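Local atomic coordinates of lipase, class 3 (Penicillium roqueforti FM164, PDB entry 6L7N), a protein that probably hydrolyses the ester bonds of lipids such as triacylglycerols, as a fungal lipase of the class 3 family with an alpha/beta-hydrolase fold. Residues D13-Y18 against E140-G145; T52-F57 against I69-A74; L148-A153 against L170-S175; H198-V203 against L255-A260. All blocks are in the same frame, centred on the assembly; numbering follows the deposited sequence.

Contact 1. Residues D13-Y18 against E140-G145; sequences DFWVQY and ELAVVG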
loop_
_atom_site.group_PDB
_atom_site.type_symbol
_atom_site.label_atom_id
_atom_site.label_comp_id
_atom_site.label_asym_id
_atom_site.label_seq_id
_atom_site.Cartn_x
_atom_site.Cartn_y
_atom_site.Cartn_z
ATOM N N ASP A 13 -2.700 -9.847 8.304
ATOM C CA ASP A 13 -1.457 -10.606 8.151
ATOM C C ASP A 13 -1.318 -11.209 6.771
ATOM O O ASP A 13 -0.201 -11.570 6.384
ATOM C CB ASP A 13 -1.329 -11.788 9.121
ATOM C CG ASP A 13 -1.686 -11.445 10.521
ATOM O OD1 ASP A 13 -1.555 -10.268 10.894
ATOM O OD2 ASP A 13 -2.033 -12.380 11.279
ATOM N N PHE A 14 -2.430 -11.416 6.065
ATOM C CA PHE A 14 -2.349 -12.082 4.771
ATOM C C PHE A 14 -1.979 -11.109 3.657
ATOM O O PHE A 14 -1.022 -11.342 2.908
ATOM C CB PHE A 14 -3.676 -12.772 4.456
ATOM C CG PHE A 14 -3.765 -13.308 3.054
ATOM C CD1 PHE A 14 -2.960 -14.357 2.647
ATOM C CD2 PHE A 14 -4.652 -12.767 2.145
ATOM C CE1 PHE A 14 -3.043 -14.851 1.358
ATOM C CE2 PHE A 14 -4.734 -13.254 0.857
ATOM C CZ PHE A 14 -3.929 -14.301 0.465
ATOM N N TRP A 15 -2.728 -10.009 3.529
ATOM C CA TRP A 15 -2.545 -9.175 2.337
ATOM C C TRP A 15 -1.178 -8.498 2.322
ATOM O O TRP A 15 -0.648 -8.185 1.246
ATOM C CB TRP A 15 -3.671 -8.147 2.221
ATOM C CG TRP A 15 -4.985 -8.800 1.955
ATOM C CD1 TRP A 15 -6.034 -8.916 2.822
ATOM C CD2 TRP A 15 -5.393 -9.455 0.741
ATOM N NE1 TRP A 15 -7.071 -9.598 2.223
ATOM C CE2 TRP A 15 -6.701 -9.942 0.949
ATOM C CE3 TRP A 15 -4.781 -9.673 -0.497
ATOM C CZ2 TRP A 15 -7.411 -10.636 -0.043
ATOM C CZ3 TRP A 15 -5.487 -10.367 -1.480
ATOM C CH2 TRP A 15 -6.787 -10.833 -1.246
ATOM N N VAL A 16 -0.574 -8.294 3.494
ATOM C CA VAL A 16 0.770 -7.738 3.532
ATOM C C VAL A 16 1.771 -8.621 2.783
ATOM O O VAL A 16 2.805 -8.131 2.323
ATOM C CB VAL A 16 1.207 -7.513 4.992
ATOM C CG1 VAL A 16 1.606 -8.837 5.660
ATOM C CG2 VAL A 16 2.348 -6.516 5.054
ATOM N N GLN A 17 1.480 -9.915 2.621
ATOM C CA GLN A 17 2.445 -10.785 1.941
ATOM C C GLN A 17 2.501 -10.552 0.428
ATOM O O GLN A 17 3.529 -10.832 -0.200
ATOM C CB GLN A 17 2.132 -12.248 2.273
ATOM C CG GLN A 17 2.278 -12.523 3.769
ATOM C CD GLN A 17 1.921 -13.951 4.143
ATOM O OE1 GLN A 17 2.303 -14.897 3.458
ATOM N NE2 GLN A 17 1.172 -14.108 5.224
ATOM N N TYR A 18 1.436 -10.037 -0.180
ATOM C CA TYR A 18 1.539 -9.599 -1.569
ATOM C C TYR A 18 2.420 -8.355 -1.689
ATOM O O TYR A 18 3.175 -8.198 -2.663
ATOM C CB TYR A 18 0.153 -9.321 -2.126
ATOM C CG TYR A 18 -0.639 -10.562 -2.474
ATOM C CD1 TYR A 18 -0.343 -11.288 -3.606
ATOM C CD2 TYR A 18 -1.685 -10.994 -1.667
ATOM C CE1 TYR A 18 -1.076 -12.415 -3.942
ATOM C CE2 TYR A 18 -2.429 -12.124 -1.997
ATOM C CZ TYR A 18 -2.111 -12.820 -3.144
ATOM O OH TYR A 18 -2.818 -13.957 -3.496
ATOM N N GLU A 140 -12.991 -10.107 -6.456
ATOM C CA GLU A 140 -12.766 -8.758 -5.969
ATOM C C GLU A 140 -11.434 -8.248 -6.505
ATOM O O GLU A 140 -10.619 -8.998 -7.041
ATOM C CB GLU A 140 -12.790 -8.728 -4.438
ATOM C CG GLU A 140 -11.578 -9.360 -3.793
ATOM C CD GLU A 140 -11.624 -9.354 -2.272
ATOM O OE1 GLU A 140 -12.292 -8.480 -1.686
ATOM O OE2 GLU A 140 -10.987 -10.234 -1.660
ATOM N N LEU A 141 -11.222 -6.945 -6.395
ATOM C CA LEU A 141 -9.957 -6.352 -6.783
ATOM C C LEU A 141 -9.344 -5.794 -5.516
ATOM O O LEU A 141 -10.010 -5.063 -4.779
ATOM C CB LEU A 141 -10.121 -5.249 -7.839
ATOM C CG LEU A 141 -8.857 -4.400 -8.085
ATOM C CD1 LEU A 141 -7.715 -5.204 -8.701
ATOM C CD2 LEU A 141 -9.123 -3.153 -8.919
ATOM N N ALA A 142 -8.109 -6.186 -5.245
ATOM C CA ALA A 142 -7.378 -5.772 -4.057
ATOM C C ALA A 142 -6.111 -5.080 -4.529
ATOM O O ALA A 142 -5.327 -5.658 -5.280
ATOM C CB ALA A 142 -7.055 -6.975 -3.161
ATOM N N VAL A 143 -5.922 -3.838 -4.111
ATOM C CA VAL A 143 -4.738 -3.070 -4.435
ATOM C C VAL A 143 -3.942 -2.944 -3.150
ATOM O O VAL A 143 -4.498 -2.578 -2.109
ATOM C CB VAL A 143 -5.105 -1.687 -4.991
ATOM C CG1 VAL A 143 -3.871 -0.969 -5.490
ATOM C CG2 VAL A 143 -6.181 -1.810 -6.083
ATOM N N VAL A 144 -2.661 -3.294 -3.212
ATOM C CA VAL A 144 -1.874 -3.422 -1.997
ATOM C C VAL A 144 -0.473 -2.860 -2.216
ATOM O O VAL A 144 0.080 -2.891 -3.322
ATOM C CB VAL A 144 -1.834 -4.896 -1.534
ATOM C CG1 VAL A 144 -1.310 -5.784 -2.661
ATOM C CG2 VAL A 144 -0.984 -5.066 -0.281
ATOM N N GLY A 145 0.090 -2.319 -1.145
ATOM C CA GLY A 145 1.507 -1.990 -1.192
ATOM C C GLY A 145 1.997 -1.649 0.193
ATOM O O GLY A 145 1.214 -1.534 1.138
#
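With CG of Trp15 turned opposite its carbonyl carbon (chi1 -67°), the indole leans from helix 13-18 onto strand 140-145, while Val144 uses both methyls: CG1, in the position between N and C, meets Tyr18, and CG2 meets the helix backbone. The indole has Ala142 CB over one face, offset toward the rim, with Trp15 CZ3 the nearest ring atom at 4.1 Å. Phe14 CD2 lies over the centre of the other face, 3.6 Å above the plane, so the ring is sandwiched between its own helix and the strand. Glu140 sends an extended chain the opposite way; its carboxylate stands 78° to the indole plane, and OE2 comes to 3.9 Å from Trp15 CZ2. Val144 CG2 sits 3.5 Å from Trp15 O, and its CG1 is 3.9 Å from Tyr18 CB. No hydrogen bond joins the segments; van der Waals packing carries the contact, part of it against a carbonyl and a carboxylate oxygen. The segment axes cross at -73° with a closest approach of 7.5 Å. Helix 6-22 thereby covers one face of the central sheet, Trp15 also touching Val79 of strand 77-83 and stacking with Tyr171 of strand 169-173.

Contact 2. Residues T52-F57 against I69-A74; sequences TVFYDF and IAVDHA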
loop_
_atom_site.group_PDB
_atom_site.type_symbol
_atom_site.label_atom_id
_atom_site.label_comp_id
_atom_site.label_asym_id
_atom_site.label_seq_id
_atom_site.Cartn_x
_atom_site.Cartn_y
_atom_site.Cartn_z
ATOM N N THR A 52 -0.749 -16.737 -9.247
ATOM C CA THR A 52 0.146 -16.615 -10.393
ATOM C C THR A 52 0.112 -15.204 -10.977
ATOM O O THR A 52 -0.889 -14.489 -10.870
ATOM C CB THR A 52 -0.232 -17.604 -11.500
ATOM O OG1 THR A 52 -1.540 -17.295 -11.988
ATOM C CG2 THR A 52 -0.240 -19.014 -10.961
ATOM N N VAL A 53 1.207 -14.816 -11.624
ATOM C CA VAL A 53 1.321 -13.465 -12.167
ATOM C C VAL A 53 0.575 -13.367 -13.493
ATOM O O VAL A 53 0.866 -14.119 -14.435
ATOM C CB VAL A 53 2.796 -13.074 -12.349
ATOM C CG1 VAL A 53 2.889 -11.760 -13.122
ATOM C CG2 VAL A 53 3.466 -12.955 -11.003
ATOM N N PHE A 54 -0.365 -12.402 -13.586
ATOM C CA PHE A 54 -0.972 -12.087 -14.875
ATOM C C PHE A 54 -0.171 -11.094 -15.679
ATOM O O PHE A 54 -0.016 -11.251 -16.900
ATOM C CB PHE A 54 -2.358 -11.520 -14.669
ATOM C CG PHE A 54 -3.390 -12.538 -14.704
ATOM C CD1 PHE A 54 -3.974 -12.901 -15.880
ATOM C CD2 PHE A 54 -3.795 -13.162 -13.582
ATOM C CE1 PHE A 54 -4.963 -13.893 -15.910
ATOM C CE2 PHE A 54 -4.794 -14.159 -13.622
ATOM C CZ PHE A 54 -5.344 -14.527 -14.791
ATOM N N TYR A 55 0.278 -10.042 -15.011
ATOM C CA TYR A 55 1.056 -9.006 -15.656
ATOM C C TYR A 55 2.041 -8.493 -14.631
ATOM O O TYR A 55 1.814 -8.625 -13.434
ATOM C CB TYR A 55 0.186 -7.841 -16.150
ATOM C CG TYR A 55 -0.856 -8.209 -17.184
ATOM C CD1 TYR A 55 -0.500 -8.412 -18.513
ATOM C CD2 TYR A 55 -2.194 -8.339 -16.837
ATOM C CE1 TYR A 55 -1.439 -8.733 -19.462
ATOM C CE2 TYR A 55 -3.148 -8.676 -17.787
ATOM C CZ TYR A 55 -2.765 -8.864 -19.097
ATOM O OH TYR A 55 -3.699 -9.195 -20.059
ATOM N N ASP A 56 3.138 -7.911 -15.099
ATOM C CA ASP A 56 4.020 -7.234 -14.161
ATOM C C ASP A 56 4.738 -6.093 -14.856
ATOM O O ASP A 56 4.727 -5.960 -16.085
ATOM C CB ASP A 56 5.029 -8.184 -13.508
ATOM C CG ASP A 56 5.677 -9.117 -14.485
ATOM O OD1 ASP A 56 5.976 -8.697 -15.633
ATOM O OD2 ASP A 56 5.890 -10.288 -14.079
ATOM N N PHE A 57 5.366 -5.263 -14.032
ATOM C CA PHE A 57 6.051 -4.078 -14.517
ATOM C C PHE A 57 7.244 -3.811 -13.610
ATOM O O PHE A 57 7.126 -3.877 -12.385
ATOM C CB PHE A 57 5.095 -2.879 -14.588
ATOM C CG PHE A 57 4.208 -2.706 -13.374
ATOM C CD1 PHE A 57 3.042 -3.444 -13.232
ATOM C CD2 PHE A 57 4.524 -1.771 -12.405
ATOM C CE1 PHE A 57 2.224 -3.275 -12.128
ATOM C CE2 PHE A 57 3.709 -1.590 -11.300
ATOM C CZ PHE A 57 2.556 -2.347 -11.163
ATOM N N ILE A 69 0.143 -7.598 -11.381
ATOM C CA ILE A 69 -1.239 -8.039 -11.255
ATOM C C ILE A 69 -1.217 -9.563 -11.229
ATOM O O ILE A 69 -0.721 -10.194 -12.172
ATOM C CB ILE A 69 -2.116 -7.527 -12.407
ATOM C CG1 ILE A 69 -1.974 -6.003 -12.571
ATOM C CG2 ILE A 69 -3.566 -7.975 -12.227
ATOM C CD1 ILE A 69 -2.770 -5.441 -13.747
ATOM N N ALA A 70 -1.732 -10.138 -10.144
ATOM C CA ALA A 70 -1.805 -11.583 -9.960
ATOM C C ALA A 70 -3.245 -11.990 -9.691
ATOM O O ALA A 70 -4.092 -11.158 -9.365
ATOM C CB ALA A 70 -0.923 -12.060 -8.805
ATOM N N VAL A 71 -3.531 -13.279 -9.837
ATOM C CA VAL A 71 -4.860 -13.809 -9.553
ATOM C C VAL A 71 -4.742 -14.877 -8.479
ATOM O O VAL A 71 -3.895 -15.775 -8.573
ATOM C CB VAL A 71 -5.558 -14.365 -10.810
ATOM C CG1 VAL A 71 -6.703 -15.265 -10.379
ATOM C CG2 VAL A 71 -6.128 -13.210 -11.676
ATOM N N ASP A 72 -5.606 -14.774 -7.473
ATOM C CA ASP A 72 -5.660 -15.629 -6.297
ATOM C C ASP A 72 -7.002 -16.353 -6.368
ATOM O O ASP A 72 -8.048 -15.770 -6.057
ATOM C CB ASP A 72 -5.516 -14.766 -5.046
ATOM C CG ASP A 72 -5.649 -15.541 -3.763
ATOM O OD1 ASP A 72 -6.135 -16.702 -3.765
ATOM O OD2 ASP A 72 -5.251 -14.959 -2.735
ATOM N N HIS A 73 -6.969 -17.609 -6.822
ATOM C CA HIS A 73 -8.176 -18.420 -6.917
ATOM C C HIS A 73 -8.648 -18.936 -5.569
ATOM O O HIS A 73 -9.825 -19.293 -5.429
ATOM C CB HIS A 73 -7.930 -19.600 -7.863
ATOM C CG HIS A 73 -7.661 -19.187 -9.273
ATOM N ND1 HIS A 73 -8.618 -18.595 -10.065
ATOM C CD2 HIS A 73 -6.540 -19.263 -10.028
ATOM C CE1 HIS A 73 -8.104 -18.332 -11.253
ATOM N NE2 HIS A 73 -6.843 -18.724 -11.256
ATOM N N ALA A 74 -7.761 -19.008 -4.580
ATOM C CA ALA A 74 -8.195 -19.415 -3.250
ATOM C C ALA A 74 -9.093 -18.360 -2.620
ATOM O O ALA A 74 -10.136 -18.690 -2.041
ATOM C CB ALA A 74 -6.981 -19.698 -2.365
HETATM O O HOH W 1 -3.417 -17.922 -10.329
#
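A classic beta bulge interrupts the antiparallel pairing of strands 52-57 and 66-72, the hairpin at one edge of the main sheet of this alpha/beta-hydrolase fold. The evidence is in the register: Val53 faces Ala70 as a non-hydrogen-bonded pair, yet Tyr55 already pairs with Ile69, so Phe54 and Tyr55 share one partner. Ile69 O accepts from both of them, at 2.6 Å from Phe54 N and 3.0 Å from Tyr55 N, each donor lying in the carbonyl plane. The bond from Phe54 is the more bent, 139° at its hydrogen against 164° for Tyr55. Ile69 N returns a bond to Tyr55 O, approaching from above the carbonyl plane. Beyond the bulge Val71 N donates to Thr52 O at 3.1 Å, whereas the reverse bond, Thr52 N to Val71 O, is weak.

The extra residue turns Phe54 CB toward the neighbouring strand, 3.3 Å from Ile69 O; the modelled ring position near Val71 is doubtful in detail. Replacing Phe54 by alanine would remove the ring and is likely to open a gap between the bulge and Gln135 of helix 112-135. Tyr55 CD2 packs 4.3 Å from Ile69 CD1, and the same helix borders this side through Glu128. At the Thr52 end one water bridges the strands, 2.6 Å from Thr52 OG1 and donating to Val71 O at 2.8 Å.

Contact 3. Residues L148-A153 against L170-S175; sequences LGAAVA and LYAYAS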
loop_
_atom_site.group_PDB
_atom_site.type_symbol
_atom_site.label_atom_id
_atom_site.label_comp_id
_atom_site.label_asym_id
_atom_site.label_seq_id
_atom_site.Cartn_x
_atom_site.Cartn_y
_atom_site.Cartn_z
ATOM N N LEU A 148 6.501 3.553 0.260
ATOM C CA LEU A 148 6.106 4.431 -0.839
ATOM C C LEU A 148 5.197 3.712 -1.827
ATOM O O LEU A 148 4.306 4.335 -2.416
ATOM C CB LEU A 148 7.342 4.989 -1.554
ATOM C CG LEU A 148 8.373 5.628 -0.618
ATOM C CD1 LEU A 148 9.492 6.337 -1.402
ATOM C CD2 LEU A 148 7.681 6.570 0.335
ATOM N N GLY A 149 5.377 2.396 -1.999
ATOM C CA GLY A 149 4.443 1.652 -2.830
ATOM C C GLY A 149 3.015 1.743 -2.327
ATOM O O GLY A 149 2.064 1.811 -3.115
ATOM N N ALA A 150 2.840 1.747 -1.005
ATOM C CA ALA A 150 1.503 1.926 -0.453
ATOM C C ALA A 150 0.917 3.276 -0.863
ATOM O O ALA A 150 -0.283 3.380 -1.157
ATOM C CB ALA A 150 1.542 1.782 1.066
ATOM N N ALA A 151 1.747 4.320 -0.906
ATOM C CA ALA A 151 1.226 5.608 -1.342
ATOM C C ALA A 151 0.706 5.505 -2.767
ATOM O O ALA A 151 -0.435 5.888 -3.050
ATOM C CB ALA A 151 2.297 6.696 -1.206
ATOM N N VAL A 152 1.477 4.863 -3.653
ATOM C CA VAL A 152 1.005 4.715 -5.025
ATOM C C VAL A 152 -0.261 3.871 -5.041
ATOM O O VAL A 152 -1.242 4.190 -5.734
ATOM C CB VAL A 152 2.110 4.105 -5.907
ATOM C CG1 VAL A 152 1.577 3.783 -7.291
ATOM C CG2 VAL A 152 3.334 5.051 -5.997
ATOM N N ALA A 153 -0.284 2.821 -4.211
ATOM C CA ALA A 153 -1.451 1.955 -4.166
ATOM C C ALA A 153 -2.684 2.760 -3.803
ATOM O O ALA A 153 -3.729 2.649 -4.461
ATOM C CB ALA A 153 -1.220 0.826 -3.157
ATOM N N LEU A 170 -8.301 -1.514 -0.654
ATOM C CA LEU A 170 -6.966 -0.942 -0.520
ATOM C C LEU A 170 -6.347 -1.429 0.782
ATOM O O LEU A 170 -6.959 -1.299 1.851
ATOM C CB LEU A 170 -7.013 0.585 -0.550
ATOM C CG LEU A 170 -5.748 1.278 -0.051
ATOM C CD1 LEU A 170 -4.577 1.095 -1.023
ATOM C CD2 LEU A 170 -6.058 2.759 0.202
ATOM N N TYR A 171 -5.162 -2.032 0.682
ATOM C CA TYR A 171 -4.347 -2.415 1.839
ATOM C C TYR A 171 -3.028 -1.668 1.713
ATOM O O TYR A 171 -2.175 -2.021 0.885
ATOM C CB TYR A 171 -4.136 -3.926 1.910
ATOM C CG TYR A 171 -5.396 -4.651 2.296
ATOM C CD1 TYR A 171 -6.312 -5.048 1.331
ATOM C CD2 TYR A 171 -5.669 -4.939 3.624
ATOM C CE1 TYR A 171 -7.465 -5.702 1.684
ATOM C CE2 TYR A 171 -6.819 -5.606 3.981
ATOM C CZ TYR A 171 -7.714 -5.976 3.007
ATOM O OH TYR A 171 -8.875 -6.637 3.356
ATOM N N ALA A 172 -2.883 -0.615 2.522
ATOM C CA ALA A 172 -1.778 0.328 2.399
ATOM C C ALA A 172 -0.959 0.239 3.681
ATOM O O ALA A 172 -1.322 0.838 4.698
ATOM C CB ALA A 172 -2.300 1.742 2.144
ATOM N N TYR A 173 0.125 -0.532 3.651
ATOM C CA TYR A 173 0.939 -0.734 4.840
ATOM C C TYR A 173 2.029 0.328 4.885
ATOM O O TYR A 173 2.779 0.493 3.919
ATOM C CB TYR A 173 1.551 -2.138 4.839
ATOM C CG TYR A 173 0.496 -3.227 4.839
ATOM C CD1 TYR A 173 -0.100 -3.641 3.661
ATOM C CD2 TYR A 173 0.088 -3.813 6.029
ATOM C CE1 TYR A 173 -1.096 -4.642 3.666
ATOM C CE2 TYR A 173 -0.886 -4.804 6.051
ATOM C CZ TYR A 173 -1.477 -5.212 4.868
ATOM O OH TYR A 173 -2.458 -6.205 4.893
ATOM N N ALA A 174 2.103 1.051 6.006
ATOM C CA ALA A 174 3.163 2.023 6.256
ATOM C C ALA A 174 3.131 3.176 5.258
ATOM O O ALA A 174 4.176 3.710 4.879
ATOM C CB ALA A 174 4.541 1.354 6.247
ATOM N N SER A 175 1.940 3.568 4.831
ATOM C CA SER A 175 1.812 4.546 3.758
ATOM C C SER A 175 2.122 5.957 4.256
ATOM O O SER A 175 1.686 6.336 5.341
ATOM C CB SER A 175 0.392 4.535 3.188
ATOM O OG SER A 175 0.233 5.594 2.249
#
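Ala150 CB makes the central apolar contact, meeting Ala172 CB at 4.0 Å, where the two backbones come within 4.6 Å between the CA atoms of Ala150 and Ala172; it also packs 3.7 Å from Ser175 CB. One turn further along the helix, Ala153 CB meets Leu170 CD1 at 4.0 Å. Leu170 reaches it because its CG lies opposite the backbone N (chi1 164°), and the same methyl also lies alongside the helix backbone, 3.8 Å from Ala153 C. The small side chains of Ala150, Ala153 and Ala172 are consistent with the close approach of the helix and strand axes, 7.1 Å.

Contacts that involve polar atoms form a second group. Ala150 CB is 3.4 Å from Tyr173 O, a van der Waals approach to the carbonyl at the strand end. Ser175 OG sits 3.7 Å from Ala151 N without a hydrogen bond; its bond goes to a residue adjoining the segments. Hydrogen bonds between the segments are absent; those present are internal to the helix, such as Ala153 N to Gly149 O.

The segments run nearly antiparallel, 154° apart, as expected where a helix returns over the sheet in a right-handed beta-alpha-beta crossover, here strand 140-146, helix 148-161 and strand 169-173. Gly145 and Gly149 fit the GxSxG pattern around Ser147, so the helix probably starts at a nucleophile elbow, the hallmark of the alpha/beta-hydrolase fold.

Contact 4. Residues H198-V203 against L255-A260; sequences HTDDPV and LEDFEA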
loop_
_atom_site.group_PDB
_atom_site.type_symbol
_atom_site.label_atom_id
_atom_site.label_comp_id
_atom_site.label_asym_id
_atom_site.label_seq_id
_atom_site.Cartn_x
_atom_site.Cartn_y
_atom_site.Cartn_z
ATOM N N HIS A 198 2.859 1.489 12.183
ATOM C CA HIS A 198 3.522 0.681 13.198
ATOM C C HIS A 198 4.235 1.609 14.159
ATOM O O HIS A 198 5.059 2.422 13.729
ATOM C CB HIS A 198 4.516 -0.306 12.582
ATOM C CG HIS A 198 5.207 -1.168 13.597
ATOM N ND1 HIS A 198 6.544 -1.493 13.516
ATOM C CD2 HIS A 198 4.741 -1.766 14.721
ATOM C CE1 HIS A 198 6.873 -2.259 14.543
ATOM N NE2 HIS A 198 5.798 -2.437 15.293
ATOM N N THR A 199 3.899 1.489 15.448
ATOM C CA THR A 199 4.513 2.251 16.531
ATOM C C THR A 199 4.887 3.647 16.048
ATOM O O THR A 199 3.992 4.421 15.685
ATOM C CB THR A 199 5.718 1.496 17.131
ATOM O OG1 THR A 199 6.651 1.118 16.108
ATOM C CG2 THR A 199 5.240 0.236 17.835
ATOM N N ASP A 200 6.188 3.960 15.988
ATOM C CA ASP A 200 6.657 5.307 15.678
ATOM C C ASP A 200 7.369 5.400 14.322
ATOM O O ASP A 200 8.163 6.319 14.106
ATOM C CB ASP A 200 7.562 5.837 16.800
ATOM C CG ASP A 200 8.720 4.896 17.153
ATOM O OD1 ASP A 200 9.038 3.966 16.380
ATOM O OD2 ASP A 200 9.322 5.105 18.237
ATOM N N ASP A 201 7.086 4.471 13.399
ATOM C CA ASP A 201 7.544 4.539 12.008
ATOM C C ASP A 201 7.477 5.977 11.495
ATOM O O ASP A 201 6.420 6.611 11.569
ATOM C CB ASP A 201 6.669 3.601 11.170
ATOM C CG ASP A 201 7.073 3.524 9.703
ATOM O OD1 ASP A 201 8.055 4.168 9.275
ATOM O OD2 ASP A 201 6.348 2.821 8.957
ATOM N N PRO A 202 8.591 6.548 11.016
ATOM C CA PRO A 202 8.542 7.939 10.525
ATOM C C PRO A 202 7.840 8.093 9.191
ATOM O O PRO A 202 7.342 9.185 8.882
ATOM C CB PRO A 202 10.022 8.324 10.410
ATOM C CG PRO A 202 10.738 7.024 10.238
ATOM C CD PRO A 202 9.968 6.035 11.083
ATOM N N VAL A 203 7.770 7.042 8.388
ATOM C CA VAL A 203 7.292 7.218 7.022
ATOM C C VAL A 203 5.816 7.617 6.990
ATOM O O VAL A 203 5.475 8.550 6.253
ATOM C CB VAL A 203 7.585 5.970 6.183
ATOM C CG1 VAL A 203 6.945 6.087 4.798
ATOM C CG2 VAL A 203 9.100 5.797 6.076
ATOM N N LEU A 255 14.567 9.745 12.004
ATOM C CA LEU A 255 15.277 8.643 11.350
ATOM C C LEU A 255 15.700 7.566 12.344
ATOM O O LEU A 255 15.846 6.393 11.970
ATOM C CB LEU A 255 16.508 9.175 10.614
ATOM C CG LEU A 255 16.388 9.839 9.243
ATOM C CD1 LEU A 255 17.777 10.168 8.729
ATOM C CD2 LEU A 255 15.675 8.924 8.269
ATOM N N GLU A 256 15.920 7.935 13.612
ATOM C CA GLU A 256 16.295 6.922 14.593
ATOM C C GLU A 256 15.178 5.909 14.831
ATOM O O GLU A 256 15.439 4.821 15.361
ATOM C CB GLU A 256 16.704 7.592 15.905
ATOM C CG GLU A 256 15.599 8.392 16.538
ATOM C CD GLU A 256 15.029 7.715 17.770
ATOM O OE1 GLU A 256 14.212 8.345 18.475
ATOM O OE2 GLU A 256 15.406 6.554 18.035
ATOM N N ASP A 257 13.949 6.219 14.426
ATOM C CA ASP A 257 12.835 5.284 14.544
ATOM C C ASP A 257 12.671 4.407 13.311
ATOM O O ASP A 257 11.718 3.609 13.253
ATOM C CB ASP A 257 11.521 6.039 14.789
ATOM C CG ASP A 257 11.469 6.702 16.163
ATOM O OD1 ASP A 257 12.151 6.229 17.084
ATOM O OD2 ASP A 257 10.736 7.695 16.321
ATOM N N PHE A 258 13.589 4.514 12.340
ATOM C CA PHE A 258 13.325 3.990 11.000
ATOM C C PHE A 258 13.106 2.483 10.976
ATOM O O PHE A 258 12.396 1.981 10.092
ATOM C CB PHE A 258 14.465 4.374 10.055
ATOM C CG PHE A 258 14.146 4.145 8.593
ATOM C CD1 PHE A 258 13.182 4.906 7.950
ATOM C CD2 PHE A 258 14.822 3.179 7.865
ATOM C CE1 PHE A 258 12.888 4.700 6.622
ATOM C CE2 PHE A 258 14.538 2.970 6.529
ATOM C CZ PHE A 258 13.566 3.725 5.908
ATOM N N GLU A 259 13.703 1.736 11.913
ATOM C CA GLU A 259 13.527 0.282 11.887
ATOM C C GLU A 259 12.060 -0.107 11.965
ATOM O O GLU A 259 11.653 -1.110 11.362
ATOM C CB GLU A 259 14.300 -0.384 13.024
ATOM C CG GLU A 259 15.690 0.179 13.247
ATOM C CD GLU A 259 15.776 1.035 14.509
ATOM O OE1 GLU A 259 16.551 0.649 15.424
ATOM O OE2 GLU A 259 15.065 2.076 14.582
ATOM N N ALA A 260 11.237 0.699 12.651
ATOM C CA ALA A 260 9.831 0.343 12.784
ATOM C C ALA A 260 9.125 0.278 11.436
ATOM O O ALA A 260 8.027 -0.281 11.350
ATOM C CB ALA A 260 9.124 1.341 13.706
HETATM O O HOH W 2 9.446 8.605 14.153
#
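Two loops of the probable catalytic region of this alpha/beta-hydrolase fold meet here: a type II' beta turn, His198 to Asp201, lies against residues 255-260, which begin as a 3-10 segment. The packed side centres on Ala260 and Pro202. His198 ND1 donates to Ala260 O at 2.9 Å, nearly straight at 165°; the acceptor lies in the imidazole plane and offers a lone pair. The CG of His198, opposite its backbone N (chi1 -179°), carries the ring to that carbonyl, while NE2 binds Ser224 O, so both ring nitrogens are held and the flip is fixed. A phenylalanine at His198 would probably leave the carbonyls of Ala260 and Ser224 without these donors. Thr199 OG1 covers one face of the imidazole and touches Ala260 CB at 3.5 Å. Pro202 CG meets the edge of the Phe258 ring, 4.0 Å from CD1, and Val203 CG2 approaches CE1 of the same ring obliquely.

Toward solvent the contact is acidic: Asp200 and Asp257 are partly exposed, Glu256 and Glu259 exposed. The carboxylates of Asp200 and Asp257 stack with planes 14° apart, Asp200 OD2 being 3.3 Å from Asp257 OD1. Two like charges so close would probably raise the affinity of one for a proton. A water between the loops approaches both Asp200 O and Asp257 OD2.

Asp201 bonds through OD2 to His261 ND1 and Tyr264 OH, consistent with the acid of a Ser-His-Asp triad with Ser147. Its other oxygen, OD1, closes an Asx turn, accepting from Val203 N at 3.0 Å from above the carboxylate plane.

How the contacts relate
Contacts 1, 2 and 3 reach the same mixed sheet, whereas contact 4 joins loops, one leaving strand 193-198 of that sheet. Along the chain contact 2 nests inside the loop closed by contact 1, and contacts 3 and 4 follow. Contacts 1 and 3, with centres about 10 Å apart, use neighbouring strands 140-146 and 169-173 respectively, linked by Gly145 O and Tyr173 N at 2.9 Å. Contact 2 lies about 12 Å from contact 1 between centres and meets it through Tyr18 OH and Asp72 OD2. Contact 4, about 31 Å from contact 2 between centres, touches contact 3 where Ala174 packs on Asp201, placing the likely triad acid beside the unit carrying the probable nucleophile elbow.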